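Local coordinates for succinate dehydrogenase (Membrane anchor subunit) (Mycolicibacterium smegmatis, PDB 7D6V), which anchors the Sdh1 succinate dehydrogenase in the membrane, carries a membrane-embedded Rieske-type iron-sulfur cluster and probably passes electrons from succinate on to quinone, at residues D63-S72 and N169-P180; S179-V190 and T265-G273. All blocks are in the same frame, centred on the assembly; numbering follows the deposited sequence.

Contact 1 of 2, residues D63-S72 and N169-P180; sequences DYHYLTPFYS and NTYDAITAFHSP
H65 and Y66 form a G1 beta bulge in the hairpin of strands 60-61 and 66-67, which meets A176 and H178 at the C-terminal end of helix 155-175. H65, with the left-handed backbone angles usual at the first bulge position, sends a ring edge against the face of H178 in a T-shaped pair, centroids 4.2 Å apart and planes at 75°. With its CG anti to the backbone N (chi1 -164°), H178 swings its ring toward the hairpin. H178 ND1 donates to D63 O at 3.2 Å with a fairly straight N-H (161°), the oxygen lying close to the ring plane. A176 suits its place by being small: the Y66 ring comes edge-on, CD1 3.8 Å from A176 CB, while A176 CA makes a 3.3 Å CH...O contact to H65 O. P180 CD sits at the edge of the Y64 ring, 3.7 Å from CE1. One helical turn before A176, L67 CD2 rests against D172 OD1, which also takes a weak hydrogen bond from H85. The H178 bond is consistent with a proton on ND1 and, with H65 CE1 over one face, would limit how the imidazole can turn.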
loop_
_atom_site.group_PDB
_atom_site.type_symbol
_atom_site.label_atom_id
_atom_site.label_comp_id
_atom_site.label_asym_id
_atom_site.label_seq_id
_atom_site.Cartn_x
_atom_site.Cartn_y
_atom_site.Cartn_z
ATOM N N ASP C 63 15.336 -25.730 -56.671
ATOM C CA ASP C 63 14.063 -25.698 -57.386
ATOM C C ASP C 63 13.146 -24.602 -56.858
ATOM O O ASP C 63 12.587 -23.820 -57.634
ATOM C CB ASP C 63 13.376 -27.056 -57.289
ATOM C CG ASP C 63 13.698 -27.952 -58.458
ATOM O OD1 ASP C 63 12.947 -28.921 -58.687
ATOM O OD2 ASP C 63 14.700 -27.685 -59.154
ATOM N N TYR C 64 12.974 -24.533 -55.542
ATOM C CA TYR C 64 12.022 -23.617 -54.933
ATOM C C TYR C 64 12.698 -22.470 -54.204
ATOM O O TYR C 64 12.024 -21.729 -53.484
ATOM C CB TYR C 64 11.099 -24.376 -53.979
ATOM C CG TYR C 64 10.672 -25.718 -54.513
ATOM C CD1 TYR C 64 10.131 -25.839 -55.783
ATOM C CD2 TYR C 64 10.825 -26.866 -53.757
ATOM C CE1 TYR C 64 9.755 -27.061 -56.281
ATOM C CE2 TYR C 64 10.445 -28.093 -54.246
ATOM C CZ TYR C 64 9.911 -28.186 -55.508
ATOM O OH TYR C 64 9.532 -29.413 -55.994
ATOM N N HIS C 65 14.013 -22.316 -54.365
ATOM C CA HIS C 65 14.749 -21.183 -53.810
ATOM C C HIS C 65 14.560 -21.080 -52.298
ATOM O O HIS C 65 14.208 -20.029 -51.762
ATOM C CB HIS C 65 14.346 -19.885 -54.510
ATOM C CG HIS C 65 14.959 -19.711 -55.863
ATOM N ND1 HIS C 65 14.493 -20.366 -56.981
ATOM C CD2 HIS C 65 15.989 -18.941 -56.284
ATOM C CE1 HIS C 65 15.216 -20.018 -58.028
ATOM N NE2 HIS C 65 16.131 -19.153 -57.632
ATOM N N TYR C 66 14.801 -22.187 -51.608
ATOM C CA TYR C 66 14.710 -22.240 -50.158
ATOM C C TYR C 66 16.103 -22.098 -49.572
ATOM O O TYR C 66 17.019 -22.824 -49.967
ATOM C CB TYR C 66 14.088 -23.554 -49.686
ATOM C CG TYR C 66 12.619 -23.711 -49.966
ATOM C CD1 TYR C 66 11.788 -22.610 -50.081
ATOM C CD2 TYR C 66 12.058 -24.970 -50.096
ATOM C CE1 TYR C 66 10.441 -22.761 -50.333
ATOM C CE2 TYR C 66 10.716 -25.131 -50.344
ATOM C CZ TYR C 66 9.912 -24.026 -50.460
ATOM O OH TYR C 66 8.573 -24.187 -50.709
ATOM N N LEU C 67 16.260 -21.175 -48.629
ATOM C CA LEU C 67 17.541 -20.933 -47.985
ATOM C C LEU C 67 17.347 -20.895 -46.480
ATOM O O LEU C 67 16.475 -20.178 -45.979
ATOM C CB LEU C 67 18.171 -19.629 -48.473
ATOM C CG LEU C 67 19.547 -19.296 -47.900
ATOM C CD1 LEU C 67 20.562 -20.354 -48.288
ATOM C CD2 LEU C 67 19.989 -17.933 -48.373
ATOM N N THR C 68 18.154 -21.669 -45.768
ATOM C CA THR C 68 18.097 -21.678 -44.316
ATOM C C THR C 68 18.509 -20.317 -43.762
ATOM O O THR C 68 19.448 -19.697 -44.274
ATOM C CB THR C 68 19.015 -22.766 -43.760
ATOM O OG1 THR C 68 18.624 -24.040 -44.283
ATOM C CG2 THR C 68 18.925 -22.809 -42.267
ATOM N N PRO C 69 17.831 -19.817 -42.725
ATOM C CA PRO C 69 18.294 -18.580 -42.075
ATOM C C PRO C 69 19.678 -18.690 -41.461
ATOM O O PRO C 69 20.350 -17.664 -41.307
ATOM C CB PRO C 69 17.227 -18.330 -41.002
ATOM C CG PRO C 69 16.033 -19.064 -41.471
ATOM C CD PRO C 69 16.528 -20.260 -42.209
ATOM N N PHE C 70 20.125 -19.893 -41.098
ATOM C CA PHE C 70 21.470 -20.070 -40.565
ATOM C C PHE C 70 22.547 -19.929 -41.630
ATOM O O PHE C 70 23.732 -19.884 -41.284
ATOM C CB PHE C 70 21.587 -21.429 -39.871
ATOM C CG PHE C 70 20.988 -21.460 -38.493
ATOM C CD1 PHE C 70 20.217 -22.525 -38.080
ATOM C CD2 PHE C 70 21.206 -20.422 -37.608
ATOM C CE1 PHE C 70 19.667 -22.557 -36.820
ATOM C CE2 PHE C 70 20.658 -20.449 -36.342
ATOM C CZ PHE C 70 19.886 -21.519 -35.950
ATOM N N TYR C 71 22.167 -19.865 -42.906
ATOM C CA TYR C 71 23.096 -19.622 -44.003
ATOM C C TYR C 71 22.679 -18.411 -44.827
ATOM O O TYR C 71 23.086 -18.293 -45.985
ATOM C CB TYR C 71 23.190 -20.844 -44.922
ATOM C CG TYR C 71 23.949 -22.020 -44.366
ATOM C CD1 TYR C 71 23.432 -22.773 -43.324
ATOM C CD2 TYR C 71 25.174 -22.394 -44.898
ATOM C CE1 TYR C 71 24.118 -23.850 -42.820
ATOM C CE2 TYR C 71 25.866 -23.473 -44.401
ATOM C CZ TYR C 71 25.334 -24.197 -43.360
ATOM O OH TYR C 71 26.018 -25.275 -42.859
ATOM N N SER C 72 21.873 -17.502 -44.253
ATOM C CA SER C 72 21.084 -16.599 -45.093
ATOM C C SER C 72 21.954 -15.649 -45.909
ATOM O O SER C 72 21.927 -15.730 -47.149
ATOM C CB SER C 72 20.036 -15.876 -44.243
ATOM O OG SER C 72 19.088 -16.787 -43.721
ATOM N N ASN C 169 16.350 -11.565 -44.044
ATOM C CA ASN C 169 15.546 -12.781 -43.968
ATOM C C ASN C 169 14.178 -12.601 -44.614
ATOM O O ASN C 169 13.641 -13.549 -45.196
ATOM C CB ASN C 169 15.393 -13.218 -42.513
ATOM C CG ASN C 169 16.686 -13.723 -41.922
ATOM O OD1 ASN C 169 17.582 -14.154 -42.642
ATOM N ND2 ASN C 169 16.795 -13.669 -40.602
ATOM N N THR C 170 13.593 -11.409 -44.509
ATOM C CA THR C 170 12.333 -11.140 -45.190
ATOM C C THR C 170 12.504 -11.213 -46.700
ATOM O O THR C 170 11.645 -11.752 -47.406
ATOM C CB THR C 170 11.798 -9.772 -44.777
ATOM O OG1 THR C 170 11.925 -9.626 -43.359
ATOM C CG2 THR C 170 10.338 -9.635 -45.161
ATOM N N TYR C 171 13.609 -10.673 -47.212
ATOM C CA TYR C 171 13.885 -10.801 -48.639
ATOM C C TYR C 171 14.013 -12.265 -49.039
ATOM O O TYR C 171 13.480 -12.687 -50.074
ATOM C CB TYR C 171 15.152 -10.030 -49.001
ATOM C CG TYR C 171 15.534 -10.158 -50.454
ATOM C CD1 TYR C 171 14.972 -9.335 -51.413
ATOM C CD2 TYR C 171 16.447 -11.115 -50.869
ATOM C CE1 TYR C 171 15.312 -9.455 -52.740
ATOM C CE2 TYR C 171 16.790 -11.242 -52.193
ATOM C CZ TYR C 171 16.221 -10.410 -53.124
ATOM O OH TYR C 171 16.567 -10.537 -54.448
ATOM N N ASP C 172 14.724 -13.051 -48.228
ATOM C CA ASP C 172 14.864 -14.480 -48.500
ATOM C C ASP C 172 13.505 -15.167 -48.558
ATOM O O ASP C 172 13.216 -15.932 -49.487
ATOM C CB ASP C 172 15.739 -15.126 -47.427
ATOM C CG ASP C 172 17.210 -15.011 -47.732
ATOM O OD1 ASP C 172 17.588 -15.188 -48.904
ATOM O OD2 ASP C 172 17.993 -14.736 -46.801
ATOM N N ALA C 173 12.652 -14.895 -47.569
ATOM C CA ALA C 173 11.334 -15.517 -47.527
ATOM C C ALA C 173 10.491 -15.115 -48.729
ATOM O O ALA C 173 9.766 -15.943 -49.290
ATOM C CB ALA C 173 10.622 -15.153 -46.226
ATOM N N ILE C 174 10.563 -13.848 -49.135
ATOM C CA ILE C 174 9.780 -13.400 -50.281
ATOM C C ILE C 174 10.254 -14.085 -51.556
ATOM O O ILE C 174 9.443 -14.518 -52.382
ATOM C CB ILE C 174 9.832 -11.869 -50.403
ATOM C CG1 ILE C 174 9.050 -11.224 -49.261
ATOM C CG2 ILE C 174 9.276 -11.422 -51.737
ATOM C CD1 ILE C 174 9.205 -9.729 -49.185
ATOM N N THR C 175 11.569 -14.208 -51.738
ATOM C CA THR C 175 12.058 -14.871 -52.941
ATOM C C THR C 175 11.894 -16.383 -52.891
ATOM O O THR C 175 12.052 -17.040 -53.924
ATOM C CB THR C 175 13.524 -14.520 -53.190
ATOM O OG1 THR C 175 14.327 -15.015 -52.112
ATOM C CG2 THR C 175 13.698 -13.021 -53.294
ATOM N N ALA C 176 11.576 -16.949 -51.725
ATOM C CA ALA C 176 11.340 -18.384 -51.637
ATOM C C ALA C 176 10.097 -18.834 -52.396
ATOM O O ALA C 176 9.956 -20.030 -52.663
ATOM C CB ALA C 176 11.228 -18.806 -50.174
ATOM N N PHE C 177 9.193 -17.919 -52.745
ATOM C CA PHE C 177 7.953 -18.272 -53.439
ATOM C C PHE C 177 8.250 -18.557 -54.912
ATOM O O PHE C 177 7.853 -17.830 -55.822
ATOM C CB PHE C 177 6.919 -17.167 -53.290
ATOM C CG PHE C 177 6.172 -17.211 -51.996
ATOM C CD1 PHE C 177 5.041 -17.992 -51.866
ATOM C CD2 PHE C 177 6.594 -16.467 -50.911
ATOM C CE1 PHE C 177 4.348 -18.037 -50.679
ATOM C CE2 PHE C 177 5.906 -16.506 -49.722
ATOM C CZ PHE C 177 4.782 -17.292 -49.604
ATOM N N HIS C 178 8.948 -19.665 -55.138
ATOM C CA HIS C 178 9.418 -20.013 -56.466
ATOM C C HIS C 178 9.109 -21.467 -56.787
ATOM O O HIS C 178 8.962 -22.311 -55.903
ATOM C CB HIS C 178 10.925 -19.764 -56.611
ATOM C CG HIS C 178 11.392 -19.746 -58.031
ATOM N ND1 HIS C 178 12.097 -20.784 -58.595
ATOM C CD2 HIS C 178 11.237 -18.820 -59.007
ATOM C CE1 HIS C 178 12.370 -20.495 -59.855
ATOM N NE2 HIS C 178 11.856 -19.311 -60.130
ATOM N N SER C 179 9.005 -21.731 -58.083
ATOM C CA SER C 179 8.808 -23.057 -58.643
ATOM C C SER C 179 9.589 -23.123 -59.945
ATOM O O SER C 179 9.920 -22.081 -60.523
ATOM C CB SER C 179 7.318 -23.340 -58.888
ATOM O OG SER C 179 7.058 -24.722 -59.037
ATOM N N PRO C 180 9.901 -24.322 -60.436
ATOM C CA PRO C 180 10.570 -24.418 -61.744
ATOM C C PRO C 180 9.725 -23.904 -62.904
ATOM O O PRO C 180 10.136 -24.009 -64.063
ATOM C CB PRO C 180 10.864 -25.916 -61.898
ATOM C CG PRO C 180 10.607 -26.542 -60.593
ATOM C CD PRO C 180 9.985 -25.567 -59.657
#

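Contact 2 of 2, residues S179-V190 and T265-G273; sequences SPSGFGFGLGNV and TISDLRFIG
F185 and G186 pair with L269, R270 and F271 where the C-terminal tail, having left helix 240-264, runs antiparallel to the loop leading into helix 188-204, with L187 at the N-cap position. Neither run is a regular strand, and the hydrogen bonds are irregular. F185 O is gripped twice in its carbonyl plane, by R270 N and by F271 N (3.3 Å). Two serines bond to main-chain carbonyls: S179 turns OG away from its own N (chi1 -162°) toward the tail, where it donates to F271 O at 3.3 Å, and S267 OG donates to G186 O at 3.1 Å. The peptide between F185 and G186 is held at both ends, since G186 N donates to a lone pair of N189 OD1 in the first turn of the helix. Glycine suits position 186, because L269 CD2 lies over the bare CA at 3.5 Å.

The aromatic contacts gather round F271. F183 turns its edge to the F271 face, planes 71° apart, and F271 CD1 packs on F185 CB at 3.5 Å.

Charge plays a looser part. R270 bends at chi2 (74°) and carries its guanidinium back over the loop, edge toward the F185 face; this gives at most a weak cation-pi attraction, CZ being 5.2 Å from the ring centroid. A long salt bridge joins R270 NE to D268 OD1. Leucine at 187 offers the flat cation an apolar surface, its CB lying over the centre of the guanidinium, while R270 NH2 stands 3.6 Å above the F185 plane, displaced toward the rim.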
loop_
_atom_site.group_PDB
_atom_site.type_symbol
_atom_site.label_atom_id
_atom_site.label_comp_id
_atom_site.label_asym_id
_atom_site.label_seq_id
_atom_site.Cartn_x
_atom_site.Cartn_y
_atom_site.Cartn_z
ATOM N N SER C 179 9.005 -21.731 -58.083
ATOM C CA SER C 179 8.808 -23.057 -58.643
ATOM C C SER C 179 9.589 -23.123 -59.945
ATOM O O SER C 179 9.920 -22.081 -60.523
ATOM C CB SER C 179 7.318 -23.340 -58.888
ATOM O OG SER C 179 7.058 -24.722 -59.037
ATOM N N PRO C 180 9.901 -24.322 -60.436
ATOM C CA PRO C 180 10.570 -24.418 -61.744
ATOM C C PRO C 180 9.725 -23.904 -62.904
ATOM O O PRO C 180 10.136 -24.009 -64.063
ATOM C CB PRO C 180 10.864 -25.916 -61.898
ATOM C CG PRO C 180 10.607 -26.542 -60.593
ATOM C CD PRO C 180 9.985 -25.567 -59.657
ATOM N N SER C 181 8.542 -23.360 -62.611
ATOM C CA SER C 181 7.688 -22.738 -63.616
ATOM C C SER C 181 7.179 -21.380 -63.141
ATOM O O SER C 181 6.045 -20.995 -63.443
ATOM C CB SER C 181 6.516 -23.649 -63.980
ATOM O OG SER C 181 5.672 -23.875 -62.865
ATOM N N GLY C 182 7.999 -20.645 -62.396
ATOM C CA GLY C 182 7.639 -19.303 -61.982
ATOM C C GLY C 182 7.238 -19.190 -60.528
ATOM O O GLY C 182 8.087 -19.262 -59.636
ATOM N N PHE C 183 5.946 -19.013 -60.278
ATOM C CA PHE C 183 5.445 -18.876 -58.920
ATOM C C PHE C 183 5.205 -20.248 -58.296
ATOM O O PHE C 183 4.846 -21.212 -58.978
ATOM C CB PHE C 183 4.161 -18.053 -58.918
ATOM C CG PHE C 183 3.622 -17.775 -57.549
ATOM C CD1 PHE C 183 2.441 -18.356 -57.126
ATOM C CD2 PHE C 183 4.296 -16.936 -56.682
ATOM C CE1 PHE C 183 1.947 -18.105 -55.872
ATOM C CE2 PHE C 183 3.801 -16.683 -55.425
ATOM C CZ PHE C 183 2.625 -17.269 -55.020
ATOM N N GLY C 184 5.413 -20.331 -56.990
ATOM C CA GLY C 184 5.322 -21.601 -56.296
ATOM C C GLY C 184 4.967 -21.413 -54.841
ATOM O O GLY C 184 5.268 -20.379 -54.237
ATOM N N PHE C 185 4.323 -22.431 -54.275
ATOM C CA PHE C 185 3.878 -22.417 -52.885
ATOM C C PHE C 185 3.943 -23.853 -52.384
ATOM O O PHE C 185 3.261 -24.721 -52.932
ATOM C CB PHE C 185 2.460 -21.850 -52.792
ATOM C CG PHE C 185 1.968 -21.644 -51.394
ATOM C CD1 PHE C 185 2.844 -21.343 -50.370
ATOM C CD2 PHE C 185 0.618 -21.733 -51.110
ATOM C CE1 PHE C 185 2.386 -21.143 -49.091
ATOM C CE2 PHE C 185 0.154 -21.537 -49.831
ATOM C CZ PHE C 185 1.039 -21.242 -48.819
ATOM N N GLY C 186 4.787 -24.124 -51.391
ATOM C CA GLY C 186 5.080 -25.512 -51.080
ATOM C C GLY C 186 5.306 -25.952 -49.648
ATOM O O GLY C 186 6.052 -26.910 -49.429
ATOM N N LEU C 187 4.736 -25.245 -48.676
ATOM C CA LEU C 187 4.854 -25.534 -47.245
ATOM C C LEU C 187 6.236 -25.215 -46.688
ATOM O O LEU C 187 6.369 -24.867 -45.509
ATOM C CB LEU C 187 4.532 -27.005 -46.958
ATOM C CG LEU C 187 4.627 -27.477 -45.508
ATOM C CD1 LEU C 187 3.610 -26.765 -44.631
ATOM C CD2 LEU C 187 4.482 -28.980 -45.417
ATOM N N GLY C 188 7.242 -25.155 -47.559
ATOM C CA GLY C 188 8.490 -24.540 -47.161
ATOM C C GLY C 188 8.316 -23.044 -47.079
ATOM O O GLY C 188 8.884 -22.384 -46.207
ATOM N N ASN C 189 7.480 -22.502 -47.965
ATOM C CA ASN C 189 7.066 -21.115 -47.858
ATOM C C ASN C 189 6.340 -20.867 -46.546
ATOM O O ASN C 189 6.570 -19.851 -45.889
ATOM C CB ASN C 189 6.181 -20.750 -49.045
ATOM C CG ASN C 189 6.935 -20.763 -50.354
ATOM O OD1 ASN C 189 6.608 -21.516 -51.266
ATOM N ND2 ASN C 189 7.959 -19.930 -50.450
ATOM N N VAL C 190 5.471 -21.793 -46.141
ATOM C CA VAL C 190 4.729 -21.616 -44.896
ATOM C C VAL C 190 5.684 -21.582 -43.710
ATOM O O VAL C 190 5.612 -20.690 -42.857
ATOM C CB VAL C 190 3.675 -22.723 -44.740
ATOM C CG1 VAL C 190 2.861 -22.498 -43.483
ATOM C CG2 VAL C 190 2.777 -22.770 -45.959
ATOM N N THR C 265 13.753 -35.484 -49.598
ATOM C CA THR C 265 12.392 -35.654 -49.104
ATOM C C THR C 265 11.522 -34.799 -50.016
ATOM O O THR C 265 12.015 -33.858 -50.645
ATOM C CB THR C 265 12.259 -35.241 -47.624
ATOM O OG1 THR C 265 13.072 -36.101 -46.820
ATOM C CG2 THR C 265 10.834 -35.353 -47.121
ATOM N N ILE C 266 10.234 -35.120 -50.081
ATOM C CA ILE C 266 9.314 -34.330 -50.889
ATOM C C ILE C 266 8.968 -33.049 -50.144
ATOM O O ILE C 266 8.939 -33.007 -48.910
ATOM C CB ILE C 266 8.050 -35.141 -51.242
ATOM C CG1 ILE C 266 7.213 -35.415 -49.987
ATOM C CG2 ILE C 266 8.429 -36.442 -51.935
ATOM C CD1 ILE C 266 5.763 -35.735 -50.271
ATOM N N SER C 267 8.714 -31.984 -50.903
ATOM C CA SER C 267 8.431 -30.687 -50.303
ATOM C C SER C 267 6.964 -30.494 -49.951
ATOM O O SER C 267 6.650 -29.577 -49.188
ATOM C CB SER C 267 8.872 -29.559 -51.237
ATOM O OG SER C 267 8.535 -28.295 -50.690
ATOM N N ASP C 268 6.069 -31.333 -50.473
ATOM C CA ASP C 268 4.625 -31.130 -50.354
ATOM C C ASP C 268 4.217 -29.797 -50.987
ATOM O O ASP C 268 3.736 -28.876 -50.325
ATOM C CB ASP C 268 4.168 -31.225 -48.894
ATOM C CG ASP C 268 2.672 -31.380 -48.759
ATOM O OD1 ASP C 268 1.979 -30.357 -48.594
ATOM O OD2 ASP C 268 2.185 -32.526 -48.826
ATOM N N LEU C 269 4.433 -29.714 -52.296
ATOM C CA LEU C 269 4.137 -28.505 -53.049
ATOM C C LEU C 269 2.633 -28.317 -53.222
ATOM O O LEU C 269 1.857 -29.275 -53.224
ATOM C CB LEU C 269 4.797 -28.559 -54.425
ATOM C CG LEU C 269 6.195 -27.983 -54.653
ATOM C CD1 LEU C 269 6.527 -28.125 -56.119
ATOM C CD2 LEU C 269 6.305 -26.528 -54.233
ATOM N N ARG C 270 2.230 -27.055 -53.370
ATOM C CA ARG C 270 0.858 -26.696 -53.699
ATOM C C ARG C 270 0.718 -26.189 -55.123
ATOM O O ARG C 270 -0.372 -26.292 -55.693
ATOM C CB ARG C 270 0.339 -25.622 -52.730
ATOM C CG ARG C 270 -0.086 -26.153 -51.375
ATOM C CD ARG C 270 1.135 -26.502 -50.540
ATOM N NE ARG C 270 0.807 -26.967 -49.202
ATOM C CZ ARG C 270 0.648 -26.161 -48.163
ATOM N NH1 ARG C 270 0.350 -26.659 -46.972
ATOM N NH2 ARG C 270 0.809 -24.855 -48.314
ATOM N N PHE C 271 1.792 -25.652 -55.700
ATOM C CA PHE C 271 1.881 -25.275 -57.110
ATOM C C PHE C 271 3.059 -26.053 -57.691
ATOM O O PHE C 271 4.199 -25.586 -57.678
ATOM C CB PHE C 271 2.043 -23.776 -57.275
ATOM C CG PHE C 271 0.832 -22.991 -56.865
ATOM C CD1 PHE C 271 0.473 -22.889 -55.534
ATOM C CD2 PHE C 271 0.047 -22.370 -57.814
ATOM C CE1 PHE C 271 -0.638 -22.176 -55.155
ATOM C CE2 PHE C 271 -1.067 -21.656 -57.442
ATOM C CZ PHE C 271 -1.412 -21.559 -56.109
ATOM N N ILE C 272 2.758 -27.244 -58.214
ATOM C CA ILE C 272 3.781 -28.242 -58.499
ATOM C C ILE C 272 4.747 -27.739 -59.562
ATOM O O ILE C 272 4.353 -27.083 -60.536
ATOM C CB ILE C 272 3.120 -29.566 -58.926
ATOM C CG1 ILE C 272 2.288 -30.158 -57.782
ATOM C CG2 ILE C 272 4.158 -30.574 -59.394
ATOM C CD1 ILE C 272 0.847 -29.693 -57.739
ATOM N N GLY C 273 6.027 -28.044 -59.372
ATOM C CA GLY C 273 7.055 -27.730 -60.345
ATOM C C GLY C 273 8.088 -28.834 -60.463
ATOM O O GLY C 273 7.945 -29.749 -61.271
#

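In the fold
From the N terminus, the chain leaves helix 33-55, turns through the hairpin of strands 60-61 and 66-67, and runs through 96 residues before contact 1 closes the loop at the end of helix 155-175. Contact 2 then opens at S179 and P180, which both contacts share, and closes a mostly helical 74-residue excursion with the C-terminal tail. The two loops are therefore in series, neither nested nor crossed, and between them they carry the cysteines and histidines of the iron-sulfur pocket. The centres of the two contacts lie about 11 Å apart. N189 ND2 makes a probable hydrogen bond to A176 O, and the Y64 hydroxyl packs on L269, tying hairpin, helix ends and tail together.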